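Local coordinates for protein bradyzoite surface antigen BSR4 (Toxoplasma gondii, PDB 2JKS) that is displayed on the surface of the bradyzoite stage as a member of the SAG1-related superfamily, binds zinc and probably contributes to host-cell attachment and immune recognition, at residues S30-S36 with K156-E162; T41-S47 with S115-E121; N64-K70 with A85-L91; A177-N183 with A296-C301. One frame throughout, in Å; residues are numbered along the deposited sequence.

Interaction 1. Residues S30-S36 with K156-E162; sequences SGSLTLS and KLTVNVE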
loop_
_atom_site.group_PDB
_atom_site.type_symbol
_atom_site.label_atom_id
_atom_site.label_comp_id
_atom_site.label_asym_id
_atom_site.label_seq_id
_atom_site.Cartn_x
_atom_site.Cartn_y
_atom_site.Cartn_z
ATOM N N SER A 30 22.643 5.830 9.200
ATOM C CA SER A 30 21.294 5.719 8.632
ATOM C C SER A 30 21.296 5.598 7.105
ATOM O O SER A 30 22.087 6.230 6.427
ATOM C CB SER A 30 20.431 6.919 9.062
ATOM O OG SER A 30 20.566 7.040 10.484
ATOM N N GLY A 31 20.414 4.753 6.579
ATOM C CA GLY A 31 20.291 4.607 5.151
ATOM C C GLY A 31 18.908 4.070 4.890
ATOM O O GLY A 31 18.169 3.833 5.835
ATOM N N SER A 32 18.557 3.933 3.611
ATOM C CA SER A 32 17.177 3.579 3.217
ATOM C C SER A 32 17.247 2.622 2.097
ATOM O O SER A 32 18.251 2.560 1.416
ATOM C CB SER A 32 16.382 4.791 2.737
ATOM O OG SER A 32 16.126 5.592 3.856
ATOM N N LEU A 33 16.159 1.867 1.899
ATOM C CA LEU A 33 15.940 1.206 0.606
ATOM C C LEU A 33 14.430 1.122 0.376
ATOM O O LEU A 33 13.660 1.356 1.300
ATOM C CB LEU A 33 16.581 -0.155 0.572
ATOM C CG LEU A 33 16.182 -1.103 1.672
ATOM C CD1 LEU A 33 14.977 -1.994 1.190
ATOM C CD2 LEU A 33 17.399 -1.973 1.938
ATOM N N THR A 34 14.015 0.831 -0.850
ATOM C CA THR A 34 12.586 0.834 -1.195
ATOM C C THR A 34 12.171 -0.512 -1.748
ATOM O O THR A 34 12.870 -1.063 -2.619
ATOM C CB THR A 34 12.263 1.960 -2.236
ATOM O OG1 THR A 34 12.562 3.214 -1.636
ATOM C CG2 THR A 34 10.782 1.924 -2.704
ATOM N N LEU A 35 11.064 -1.061 -1.240
ATOM C CA LEU A 35 10.451 -2.244 -1.858
ATOM C C LEU A 35 9.241 -1.828 -2.681
ATOM O O LEU A 35 8.534 -0.870 -2.348
ATOM C CB LEU A 35 10.059 -3.322 -0.825
ATOM C CG LEU A 35 11.207 -3.939 -0.023
ATOM C CD1 LEU A 35 10.664 -4.833 1.061
ATOM C CD2 LEU A 35 12.213 -4.690 -0.938
ATOM N N SER A 36 9.043 -2.542 -3.787
ATOM C CA SER A 36 7.928 -2.291 -4.698
ATOM C C SER A 36 7.778 -3.468 -5.662
ATOM O O SER A 36 8.616 -4.376 -5.663
ATOM C CB SER A 36 8.167 -1.038 -5.539
ATOM O OG SER A 36 9.431 -1.089 -6.189
ATOM N N LYS A 156 20.775 2.326 11.458
ATOM C CA LYS A 156 19.347 2.413 11.259
ATOM C C LYS A 156 18.925 2.284 9.760
ATOM O O LYS A 156 19.445 2.970 8.901
ATOM C CB LYS A 156 18.871 3.712 11.892
ATOM C CG LYS A 156 17.459 4.017 11.672
ATOM C CD LYS A 156 17.367 5.497 11.650
ATOM C CE LYS A 156 16.101 5.941 12.321
ATOM N NZ LYS A 156 16.121 7.402 12.330
ATOM N N LEU A 157 17.979 1.384 9.468
ATOM C CA LEU A 157 17.532 1.184 8.102
ATOM C C LEU A 157 16.071 1.571 7.962
ATOM O O LEU A 157 15.231 0.989 8.609
ATOM C CB LEU A 157 17.720 -0.292 7.660
ATOM C CG LEU A 157 17.300 -0.623 6.210
ATOM C CD1 LEU A 157 18.110 0.166 5.179
ATOM C CD2 LEU A 157 17.369 -2.136 5.910
ATOM N N THR A 158 15.784 2.551 7.111
ATOM C CA THR A 158 14.421 2.849 6.756
ATOM C C THR A 158 14.037 2.058 5.484
ATOM O O THR A 158 14.690 2.177 4.454
ATOM C CB THR A 158 14.198 4.367 6.565
ATOM O OG1 THR A 158 14.534 5.060 7.788
ATOM C CG2 THR A 158 12.754 4.677 6.171
ATOM N N VAL A 159 12.957 1.277 5.557
ATOM C CA VAL A 159 12.455 0.593 4.365
ATOM C C VAL A 159 11.124 1.233 3.995
ATOM O O VAL A 159 10.189 1.214 4.784
ATOM C CB VAL A 159 12.267 -0.922 4.606
ATOM C CG1 VAL A 159 11.652 -1.717 3.343
ATOM C CG2 VAL A 159 13.621 -1.595 5.251
ATOM N N ASN A 160 11.080 1.800 2.797
ATOM C CA ASN A 160 9.898 2.373 2.181
ATOM C C ASN A 160 9.277 1.261 1.378
ATOM O O ASN A 160 9.993 0.513 0.721
ATOM C CB ASN A 160 10.355 3.541 1.288
ATOM C CG ASN A 160 10.980 4.649 2.109
ATOM O OD1 ASN A 160 10.303 5.235 2.947
ATOM N ND2 ASN A 160 12.296 4.880 1.948
ATOM N N VAL A 161 7.968 1.097 1.493
ATOM C CA VAL A 161 7.230 0.124 0.708
ATOM C C VAL A 161 6.212 0.926 -0.123
ATOM O O VAL A 161 5.369 1.628 0.441
ATOM C CB VAL A 161 6.510 -0.914 1.607
ATOM C CG1 VAL A 161 5.812 -1.947 0.756
ATOM C CG2 VAL A 161 7.530 -1.534 2.647
ATOM N N GLU A 162 6.366 0.882 -1.444
ATOM C CA GLU A 162 5.472 1.633 -2.333
ATOM C C GLU A 162 4.157 0.896 -2.441
ATOM O O GLU A 162 4.142 -0.327 -2.520
ATOM C CB GLU A 162 6.088 1.786 -3.712
ATOM C CG GLU A 162 7.420 2.522 -3.636
ATOM C CD GLU A 162 7.986 2.924 -4.983
ATOM O OE1 GLU A 162 7.523 2.410 -6.016
ATOM O OE2 GLU A 162 8.918 3.755 -4.997
HETATM O O HOH W 1 17.179 5.399 8.246
HETATM O O HOH W 2 13.950 6.991 3.285
#
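Leu33 reaches the neighbouring strand with both methyls: CD2 comes 3.9 Å from Leu157 CD1, while CD1 lies 4.0 Å from Val159 CG1. Its CG sits between the backbone N and the carbonyl carbon (chi1 55°), which tips the branched end across to two residues of the partner strand. Leu35 leans on the same valine, with its CD1 4.0 Å from Val159 CG1, so one methyl packs against two leucines. On the face that carries Ser32 and Thr34, Asn160 sets its CB 3.7 Å from Thr34 OG1, and its ND2 donates to a water that also hydrogen-bonds Ser32 OG. The strands are parallel. Gly31, Leu33 and Leu35 each use both backbone polar atoms, giving six hydrogen bonds to segment 156-162; the shortest runs from Leu35 N to Asn160 O at 2.7 Å. Strand 29-35 forms one border of its sheet, and strand 152-161 continues inward through antiparallel bonds to strand 132-141, where Val159 packs on Phe134. The leucine face looks into the core between two sheets: Leu33 and Leu35 touch Ala42, and Leu157 touches Phe44, both on strand 41-47.

Interaction 2. Residues T41-S47 with S115-E121; sequences TATFECS and SQKWSLE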
loop_
_atom_site.group_PDB
_atom_site.type_symbol
_atom_site.label_atom_id
_atom_site.label_comp_id
_atom_site.label_asym_id
_atom_site.label_seq_id
_atom_site.Cartn_x
_atom_site.Cartn_y
_atom_site.Cartn_z
ATOM N N THR A 41 11.996 -8.140 -2.392
ATOM C CA THR A 41 12.776 -8.771 -1.336
ATOM C C THR A 41 13.869 -7.883 -0.803
ATOM O O THR A 41 14.737 -7.446 -1.557
ATOM C CB THR A 41 13.425 -10.109 -1.762
ATOM O OG1 THR A 41 12.410 -11.023 -2.127
ATOM C CG2 THR A 41 14.238 -10.701 -0.607
ATOM N N ALA A 42 13.834 -7.638 0.508
ATOM C CA ALA A 42 14.911 -6.931 1.180
ATOM C C ALA A 42 15.809 -7.903 1.985
ATOM O O ALA A 42 15.339 -8.906 2.494
ATOM C CB ALA A 42 14.343 -5.881 2.105
ATOM N N THR A 43 17.114 -7.627 2.064
ATOM C CA THR A 43 17.934 -8.366 3.003
ATOM C C THR A 43 18.675 -7.426 3.935
ATOM O O THR A 43 19.078 -6.332 3.528
ATOM C CB THR A 43 18.904 -9.374 2.327
ATOM O OG1 THR A 43 19.877 -8.659 1.580
ATOM C CG2 THR A 43 18.165 -10.326 1.381
ATOM N N PHE A 44 18.872 -7.877 5.184
ATOM C CA PHE A 44 19.516 -7.087 6.229
ATOM C C PHE A 44 20.508 -7.990 6.953
ATOM O O PHE A 44 20.140 -9.050 7.438
ATOM C CB PHE A 44 18.479 -6.491 7.205
ATOM C CG PHE A 44 19.058 -5.501 8.214
ATOM C CD1 PHE A 44 19.998 -4.551 7.835
ATOM C CD2 PHE A 44 18.626 -5.525 9.547
ATOM C CE1 PHE A 44 20.508 -3.631 8.740
ATOM C CE2 PHE A 44 19.124 -4.609 10.473
ATOM C CZ PHE A 44 20.070 -3.647 10.051
ATOM N N GLU A 45 21.760 -7.559 6.997
ATOM C CA GLU A 45 22.793 -8.332 7.685
ATOM C C GLU A 45 23.522 -7.468 8.713
ATOM O O GLU A 45 23.751 -6.258 8.476
ATOM C CB GLU A 45 23.758 -8.954 6.686
ATOM C CG GLU A 45 24.953 -9.605 7.350
ATOM C CD GLU A 45 25.847 -10.332 6.357
ATOM O OE1 GLU A 45 25.699 -10.081 5.131
ATOM O OE2 GLU A 45 26.703 -11.146 6.821
ATOM N N CYS A 46 23.825 -8.056 9.869
ATOM C CA CYS A 46 24.592 -7.356 10.907
ATOM C C CYS A 46 25.715 -8.211 11.431
ATOM O O CYS A 46 25.475 -9.323 11.901
ATOM C CB CYS A 46 23.691 -6.931 12.049
ATOM S SG CYS A 46 22.407 -5.831 11.443
ATOM N N SER A 47 26.938 -7.692 11.334
ATOM C CA SER A 47 28.093 -8.462 11.747
ATOM C C SER A 47 29.021 -7.614 12.593
ATOM O O SER A 47 29.040 -6.389 12.481
ATOM C CB SER A 47 28.805 -9.082 10.540
ATOM O OG SER A 47 29.389 -8.097 9.725
ATOM N N SER A 115 27.213 -12.920 12.809
ATOM C CA SER A 115 26.892 -12.337 11.508
ATOM C C SER A 115 25.509 -12.706 11.025
ATOM O O SER A 115 25.354 -13.404 10.006
ATOM C CB SER A 115 27.891 -12.746 10.458
ATOM O OG SER A 115 27.587 -12.072 9.249
ATOM N N GLN A 116 24.511 -12.214 11.733
ATOM C CA GLN A 116 23.151 -12.553 11.455
ATOM C C GLN A 116 22.614 -11.863 10.225
ATOM O O GLN A 116 22.997 -10.723 9.908
ATOM C CB GLN A 116 22.311 -12.223 12.674
ATOM C CG GLN A 116 22.810 -12.974 13.913
ATOM C CD GLN A 116 22.471 -12.258 15.196
ATOM O OE1 GLN A 116 23.300 -11.524 15.764
ATOM N NE2 GLN A 116 21.252 -12.458 15.670
ATOM N N LYS A 117 21.736 -12.569 9.516
ATOM C CA LYS A 117 21.134 -12.020 8.340
ATOM C C LYS A 117 19.650 -12.410 8.314
ATOM O O LYS A 117 19.281 -13.491 8.788
ATOM C CB LYS A 117 21.883 -12.466 7.090
ATOM C CG LYS A 117 21.372 -11.804 5.792
ATOM C CD LYS A 117 22.323 -12.115 4.660
ATOM C CE LYS A 117 21.833 -11.669 3.317
ATOM N NZ LYS A 117 22.980 -11.927 2.364
ATOM N N TRP A 118 18.832 -11.502 7.773
ATOM C CA TRP A 118 17.383 -11.592 7.699
ATOM C C TRP A 118 16.943 -11.209 6.296
ATOM O O TRP A 118 17.601 -10.398 5.640
ATOM C CB TRP A 118 16.682 -10.670 8.708
ATOM C CG TRP A 118 17.053 -10.923 10.135
ATOM C CD1 TRP A 118 16.413 -11.761 11.024
ATOM C CD2 TRP A 118 18.153 -10.355 10.834
ATOM N NE1 TRP A 118 17.057 -11.729 12.240
ATOM C CE2 TRP A 118 18.124 -10.870 12.153
ATOM C CE3 TRP A 118 19.157 -9.415 10.488
ATOM C CZ2 TRP A 118 19.084 -10.507 13.118
ATOM C CZ3 TRP A 118 20.097 -9.051 11.438
ATOM C CH2 TRP A 118 20.053 -9.590 12.751
ATOM N N SER A 119 15.803 -11.767 5.878
ATOM C CA SER A 119 15.208 -11.565 4.551
ATOM C C SER A 119 13.753 -11.193 4.764
ATOM O O SER A 119 13.108 -11.797 5.617
ATOM C CB SER A 119 15.177 -12.919 3.792
ATOM O OG SER A 119 16.413 -13.174 3.201
ATOM N N LEU A 120 13.236 -10.218 4.009
ATOM C CA LEU A 120 11.809 -9.883 4.012
ATOM C C LEU A 120 11.358 -9.984 2.579
ATOM O O LEU A 120 11.863 -9.264 1.708
ATOM C CB LEU A 120 11.521 -8.483 4.608
ATOM C CG LEU A 120 10.114 -7.884 4.388
ATOM C CD1 LEU A 120 9.056 -8.760 5.053
ATOM C CD2 LEU A 120 10.000 -6.406 4.915
ATOM N N GLU A 121 10.455 -10.920 2.305
ATOM C CA GLU A 121 9.976 -11.094 0.929
ATOM C C GLU A 121 8.491 -10.701 0.891
ATOM O O GLU A 121 7.656 -11.367 1.453
ATOM C CB GLU A 121 10.167 -12.553 0.447
ATOM C CG GLU A 121 9.458 -12.837 -0.888
ATOM C CD GLU A 121 9.482 -14.291 -1.226
ATOM O OE1 GLU A 121 8.892 -15.105 -0.459
ATOM O OE2 GLU A 121 10.081 -14.630 -2.260
HETATM O O HOH W 3 24.556 -8.949 2.944
#
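Phe44 O is the atom to start from, because Trp118 meets it twice. Trp118 N donates to it at 2.8 Å, and the indole brings CE3 to within 3.2 Å of Phe44 O, the oxygen lying at the ring's edge near its plane. The first torsion does this: with CG beside the backbone N (chi1 -58°), the indole folds back toward the opposite strand. Lys117 CA adds a CA-H...O contact to the same oxygen. The two aromatic side chains point the same way off the sheet, side by side, with Phe44 CD2 4.0 Å from Trp118 CE3. Cys46 SG completes the cluster: it touches the indole edge, 4.0 Å from CZ3 of Trp118, and stands over the rim of one face of the Phe44 ring. This sulfur is bonded to Cys138 of strand 132-141, so the aromatic pair packs against a disulfide that ties the two facing sheets together.

The other side of this antiparallel pair is polar. Lys117, fully extended, slants across Glu45 and Thr43, its CE 3.9 Å from Thr43 CB. Glu45 OE1 stays 4.3 Å from Lys117 NZ, beyond salt-bridge range; a water donates to the carboxylate and accepts only weakly from the lysine. At the far end Glu121 OE1 is hydrogen-bonded to NE2 of the zinc ligand His123, a second-shell role. The chemistry is therefore split, aromatic rings and sulfur turned into the core, and opposite charges that probably attract only loosely through solvent on the outer face.

Interaction 3. Residues N64-K70 with A85-L91; sequences NVCDPKK and AGTEVTL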
loop_
_atom_site.group_PDB
_atom_site.type_symbol
_atom_site.label_atom_id
_atom_site.label_comp_id
_atom_site.label_asym_id
_atom_site.label_seq_id
_atom_site.Cartn_x
_atom_site.Cartn_y
_atom_site.Cartn_z
ATOM N N ASN A 64 8.407 -8.094 14.837
ATOM C CA ASN A 64 8.043 -6.692 14.806
ATOM C C ASN A 64 8.981 -5.852 13.919
ATOM O O ASN A 64 10.102 -6.260 13.633
ATOM C CB ASN A 64 8.042 -6.110 16.236
ATOM C CG ASN A 64 6.989 -6.742 17.135
ATOM O OD1 ASN A 64 5.784 -6.555 16.940
ATOM N ND2 ASN A 64 7.441 -7.498 18.120
ATOM N N VAL A 65 8.472 -4.709 13.465
ATOM C CA VAL A 65 9.294 -3.619 12.897
ATOM C C VAL A 65 8.950 -2.325 13.657
ATOM O O VAL A 65 8.057 -2.336 14.497
ATOM C CB VAL A 65 9.091 -3.459 11.337
ATOM C CG1 VAL A 65 9.464 -4.744 10.586
ATOM C CG2 VAL A 65 7.657 -3.060 11.015
ATOM N N CYS A 66 9.679 -1.241 13.418
ATOM C CA CYS A 66 9.361 0.043 14.011
ATOM C C CYS A 66 8.562 0.916 13.062
ATOM O O CYS A 66 8.898 1.027 11.886
ATOM C CB CYS A 66 10.634 0.782 14.449
ATOM S SG CYS A 66 11.650 -0.249 15.492
ATOM N N ASP A 67 7.509 1.532 13.582
ATOM C CA ASP A 67 6.763 2.562 12.848
ATOM C C ASP A 67 7.199 3.940 13.363
ATOM O O ASP A 67 6.794 4.347 14.457
ATOM C CB ASP A 67 5.254 2.409 13.089
ATOM C CG ASP A 67 4.413 3.342 12.208
ATOM O OD1 ASP A 67 4.950 4.285 11.582
ATOM O OD2 ASP A 67 3.202 3.103 12.131
ATOM N N PRO A 68 7.999 4.687 12.581
ATOM C CA PRO A 68 8.381 5.970 13.180
ATOM C C PRO A 68 7.226 6.961 13.399
ATOM O O PRO A 68 7.425 7.997 14.043
ATOM C CB PRO A 68 9.420 6.535 12.190
ATOM C CG PRO A 68 9.835 5.377 11.369
ATOM C CD PRO A 68 8.615 4.505 11.256
ATOM N N LYS A 69 6.037 6.647 12.889
ATOM C CA LYS A 69 4.884 7.553 12.979
ATOM C C LYS A 69 4.103 7.304 14.254
ATOM O O LYS A 69 3.427 8.198 14.742
ATOM C CB LYS A 69 3.941 7.384 11.781
ATOM C CG LYS A 69 4.563 7.687 10.444
ATOM C CD LYS A 69 3.497 8.113 9.443
ATOM C CE LYS A 69 4.078 8.193 8.041
ATOM N NZ LYS A 69 3.836 9.502 7.379
ATOM N N LYS A 70 4.176 6.076 14.763
ATOM C CA LYS A 70 3.497 5.680 15.983
ATOM C C LYS A 70 4.419 5.915 17.188
ATOM O O LYS A 70 5.205 5.045 17.572
ATOM C CB LYS A 70 3.060 4.221 15.867
ATOM C CG LYS A 70 2.129 3.724 16.967
ATOM C CD LYS A 70 1.191 2.628 16.437
ATOM C CE LYS A 70 0.800 1.659 17.549
ATOM N NZ LYS A 70 0.486 2.400 18.806
ATOM N N ALA A 85 12.833 5.627 17.281
ATOM C CA ALA A 85 12.271 5.565 15.931
ATOM C C ALA A 85 10.852 5.025 15.981
ATOM O O ALA A 85 10.512 4.025 15.320
ATOM C CB ALA A 85 13.141 4.714 14.991
ATOM N N GLY A 86 10.038 5.698 16.779
ATOM C CA GLY A 86 8.662 5.329 16.953
ATOM C C GLY A 86 8.460 4.075 17.777
ATOM O O GLY A 86 9.125 3.857 18.794
ATOM N N THR A 87 7.535 3.241 17.320
ATOM C CA THR A 87 7.066 2.127 18.132
ATOM C C THR A 87 6.993 0.826 17.353
ATOM O O THR A 87 6.890 0.832 16.119
ATOM C CB THR A 87 5.713 2.488 18.754
ATOM O OG1 THR A 87 5.922 3.574 19.684
ATOM C CG2 THR A 87 5.109 1.302 19.522
ATOM N N GLU A 88 7.060 -0.282 18.098
ATOM C CA GLU A 88 6.866 -1.638 17.567
ATOM C C GLU A 88 5.471 -1.910 17.010
ATOM O O GLU A 88 4.478 -1.762 17.714
ATOM C CB GLU A 88 7.150 -2.661 18.643
ATOM C CG GLU A 88 8.613 -2.797 18.960
ATOM C CD GLU A 88 8.876 -3.856 20.016
ATOM O OE1 GLU A 88 7.916 -4.427 20.566
ATOM O OE2 GLU A 88 10.057 -4.107 20.308
ATOM N N VAL A 89 5.416 -2.330 15.748
ATOM C CA VAL A 89 4.177 -2.775 15.099
ATOM C C VAL A 89 4.483 -4.092 14.377
ATOM O O VAL A 89 5.641 -4.382 14.128
ATOM C CB VAL A 89 3.653 -1.696 14.093
ATOM C CG1 VAL A 89 3.314 -0.399 14.845
ATOM C CG2 VAL A 89 4.701 -1.389 12.972
ATOM N N THR A 90 3.469 -4.878 14.008
ATOM C CA THR A 90 3.745 -6.014 13.143
ATOM C C THR A 90 3.696 -5.494 11.688
ATOM O O THR A 90 3.154 -4.385 11.442
ATOM C CB THR A 90 2.786 -7.186 13.395
ATOM O OG1 THR A 90 1.467 -6.823 12.972
ATOM C CG2 THR A 90 2.789 -7.538 14.905
ATOM N N LEU A 91 4.305 -6.221 10.749
ATOM C CA LEU A 91 4.279 -5.760 9.346
ATOM C C LEU A 91 2.871 -5.821 8.790
ATOM O O LEU A 91 2.428 -4.904 8.109
ATOM C CB LEU A 91 5.183 -6.598 8.441
ATOM C CG LEU A 91 6.568 -6.048 8.153
ATOM C CD1 LEU A 91 7.235 -7.036 7.225
ATOM C CD2 LEU A 91 6.526 -4.626 7.552
HETATM O O HOH W 4 10.215 -6.672 19.466
#
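Val65 and Val89 adopt nearly the same first torsion (chi1 -60° and -62°), each placing CG2 between its backbone N and carbonyl carbon, and these two CG2 methyls meet at 3.9 Å. Leu91 crosses Val65 at about a right angle, its CD2 4.0 Å from Val65 CG2. The other branch of Val89, CG1, rests 3.8 Å from Asp67 CB. Val65 and Val89 also form an antiparallel hydrogen-bonded pair, N to O both ways at 2.9 Å, and Asp67 N donates to Thr87 O at 2.7 Å. Beyond this the chain turns a tight corner: Asp67 O accepts Lys70 N, closing a type I turn, and Thr87 N at 3.2 Å from the opposite face of the carbonyl plane, while Asp67 OD1 takes Lys69 N in an Asx turn. The Asn64 amide and Glu88 carboxylate lie stacked, bridged by a water held weakly on the Glu88 side. This is antiparallel pairing in the mixed sheet of the first SRS domain, near the end of strand 53-67, which lies between 83-89 and 132-141. The Cys66-Cys77 disulfide ties it to strand 76-79, and Leu94 of helix 91-95 packs on Val89.

Interaction 4. Residues A177-N183 with A296-C301; sequences AYGKGSN and AAPTSC. Unlike the reference sequence in segment 296-301: Ala296 (reference Gly).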
loop_
_atom_site.group_PDB
_atom_site.type_symbol
_atom_site.label_atom_id
_atom_site.label_comp_id
_atom_site.label_asym_id
_atom_site.label_seq_id
_atom_site.Cartn_x
_atom_site.Cartn_y
_atom_site.Cartn_z
ATOM N N ALA A 177 -5.869 1.980 -5.214
ATOM C CA ALA A 177 -4.834 2.374 -4.252
ATOM C C ALA A 177 -4.520 3.867 -4.445
ATOM O O ALA A 177 -5.093 4.530 -5.316
ATOM C CB ALA A 177 -3.595 1.484 -4.404
ATOM N N TYR A 178 -3.631 4.413 -3.610
ATOM C CA TYR A 178 -3.608 5.846 -3.339
ATOM C C TYR A 178 -2.163 6.323 -3.107
ATOM O O TYR A 178 -1.938 7.496 -2.739
ATOM C CB TYR A 178 -4.459 6.174 -2.073
ATOM C CG TYR A 178 -5.823 5.513 -2.093
ATOM C CD1 TYR A 178 -6.849 6.024 -2.914
ATOM C CD2 TYR A 178 -6.071 4.345 -1.362
ATOM C CE1 TYR A 178 -8.055 5.379 -3.026
ATOM C CE2 TYR A 178 -7.282 3.725 -1.440
ATOM C CZ TYR A 178 -8.254 4.227 -2.297
ATOM O OH TYR A 178 -9.445 3.607 -2.331
ATOM N N GLY A 179 -1.197 5.439 -3.363
ATOM C CA GLY A 179 0.225 5.808 -3.294
ATOM C C GLY A 179 0.645 6.833 -4.309
ATOM O O GLY A 179 -0.026 7.017 -5.322
ATOM N N LYS A 180 1.752 7.511 -4.034
ATOM C CA LYS A 180 2.392 8.406 -5.000
ATOM C C LYS A 180 2.447 7.868 -6.457
ATOM O O LYS A 180 2.202 8.624 -7.421
ATOM C CB LYS A 180 3.843 8.786 -4.519
ATOM C CG LYS A 180 4.451 10.012 -5.235
ATOM C CD LYS A 180 5.968 10.141 -4.957
ATOM C CE LYS A 180 6.627 11.317 -5.725
ATOM N NZ LYS A 180 7.028 10.954 -7.127
ATOM N N GLY A 181 2.759 6.589 -6.621
ATOM C CA GLY A 181 2.840 5.967 -7.926
ATOM C C GLY A 181 1.653 5.096 -8.345
ATOM O O GLY A 181 1.717 4.452 -9.369
ATOM N N SER A 182 0.570 5.078 -7.559
ATOM C CA SER A 182 -0.534 4.133 -7.748
ATOM C C SER A 182 -1.435 4.482 -8.902
ATOM O O SER A 182 -2.129 3.597 -9.440
ATOM C CB SER A 182 -1.390 4.081 -6.500
ATOM O OG SER A 182 -0.772 3.413 -5.435
ATOM N N ASN A 183 -1.465 5.764 -9.292
ATOM C CA ASN A 183 -2.473 6.231 -10.274
ATOM C C ASN A 183 -1.915 7.067 -11.424
ATOM O O ASN A 183 -2.290 8.223 -11.585
ATOM C CB ASN A 183 -3.590 6.965 -9.530
ATOM C CG ASN A 183 -4.293 6.060 -8.516
ATOM O OD1 ASN A 183 -4.161 6.255 -7.300
ATOM N ND2 ASN A 183 -5.030 5.067 -9.006
ATOM N N ALA A 296 1.373 9.373 2.415
ATOM C CA ALA A 296 1.128 7.963 2.122
ATOM C C ALA A 296 0.015 7.796 1.053
ATOM O O ALA A 296 0.055 6.899 0.169
ATOM C CB ALA A 296 0.765 7.257 3.395
ATOM N N ALA A 297 -0.967 8.699 1.134
ATOM C CA ALA A 297 -2.149 8.629 0.270
ATOM C C ALA A 297 -2.320 9.878 -0.606
ATOM O O ALA A 297 -3.347 10.534 -0.535
ATOM C CB ALA A 297 -3.412 8.378 1.130
ATOM N N PRO A 298 -1.300 10.228 -1.415
ATOM C CA PRO A 298 -1.537 11.469 -2.075
ATOM C C PRO A 298 -2.465 11.342 -3.296
ATOM O O PRO A 298 -3.116 12.331 -3.617
ATOM C CB PRO A 298 -0.125 11.952 -2.453
ATOM C CG PRO A 298 0.690 10.744 -2.595
ATOM C CD PRO A 298 0.022 9.650 -1.775
ATOM N N THR A 299 -2.592 10.169 -3.942
ATOM C CA THR A 299 -3.332 10.162 -5.211
ATOM C C THR A 299 -4.721 9.530 -5.140
ATOM O O THR A 299 -5.019 8.740 -4.240
ATOM C CB THR A 299 -2.541 9.497 -6.346
ATOM O OG1 THR A 299 -2.377 8.100 -6.045
ATOM C CG2 THR A 299 -1.198 10.211 -6.576
ATOM N N SER A 300 -5.557 9.833 -6.132
ATOM C CA SER A 300 -6.890 9.216 -6.232
ATOM C C SER A 300 -6.972 8.219 -7.383
ATOM O O SER A 300 -6.214 8.282 -8.344
ATOM C CB SER A 300 -7.981 10.273 -6.453
ATOM O OG SER A 300 -7.932 11.198 -5.396
ATOM N N CYS A 301 -7.940 7.329 -7.267
ATOM C CA CYS A 301 -8.168 6.268 -8.221
ATOM C C CYS A 301 -9.361 6.600 -9.119
ATOM O O CYS A 301 -10.508 6.648 -8.649
ATOM C CB CYS A 301 -8.421 5.000 -7.430
ATOM S SG CYS A 301 -8.775 3.481 -8.363
#
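Ala177 opens the contact with its carbonyl oxygen 4.0 Å from Cys301 CB, close to where that cysteine is bonded to Cys176. Tyr178 follows and buries much of its surface. Its backbone O accepts Thr299 N at 3.0 Å, the donor standing well above the carbonyl plane, and Pro298 CD presses in beside the same oxygen. A first torsion of -48°, CG opposite the carbonyl carbon, lays the phenol ring edge-on to Thr299 O, which sits in the ring plane 3.5 Å from Tyr178 CD1; Tyr178 CB touches Ala297 CB. The far end of the ring is fixed by a hydrogen bond from the phenol to Cys202 O. At Gly179 the carbonyl is gripped from both faces: Thr299 OG1 donates at 2.7 Å from one and Ser182 N, closing the local turn, at 3.0 Å from the other. Thr299 can do this because its hydroxyl lies between the backbone N and carbonyl carbon (chi1 66°). Lys180 adds its CB against Pro298 CG, and its backbone N bonds to Asp131. Asn183 ends the run with CB 3.2 Å from Ser300 O.

Two loops of the second SRS domain are thus joined mainly through backbone carbonyls, with Thr299 supplying both donors across the contact. Asp131, which also pairs with the backbone of Ala296, and Leu129, bonded to Tyr178, bring the first domain against this junction. Thr299 O, by contrast, is buried with no hydrogen-bond partner and meets C-H groups of Tyr178, probably at some energetic cost.

In the fold
From the N terminus, strand 29-35 waits until 152-161 to find its partner, so interaction 1 closes the longest of the first domain's loops described here. Inside that loop, 41-47 pairs with 116-121 in interaction 2, and within this in turn lies interaction 3, joining 64-70 to 85-91; none of them cross. Interactions 1 and 3 lie in the same sheet, interaction 2 in the facing one. Leucines and Phe44 join 1 to 2 across the core, while Leu91 and Leu120 bring 2 and 3 together. Interaction 4 starts only after these have closed, pinning two loops of the second domain, its nearest atoms about 6 Å from interactions 1 and 3.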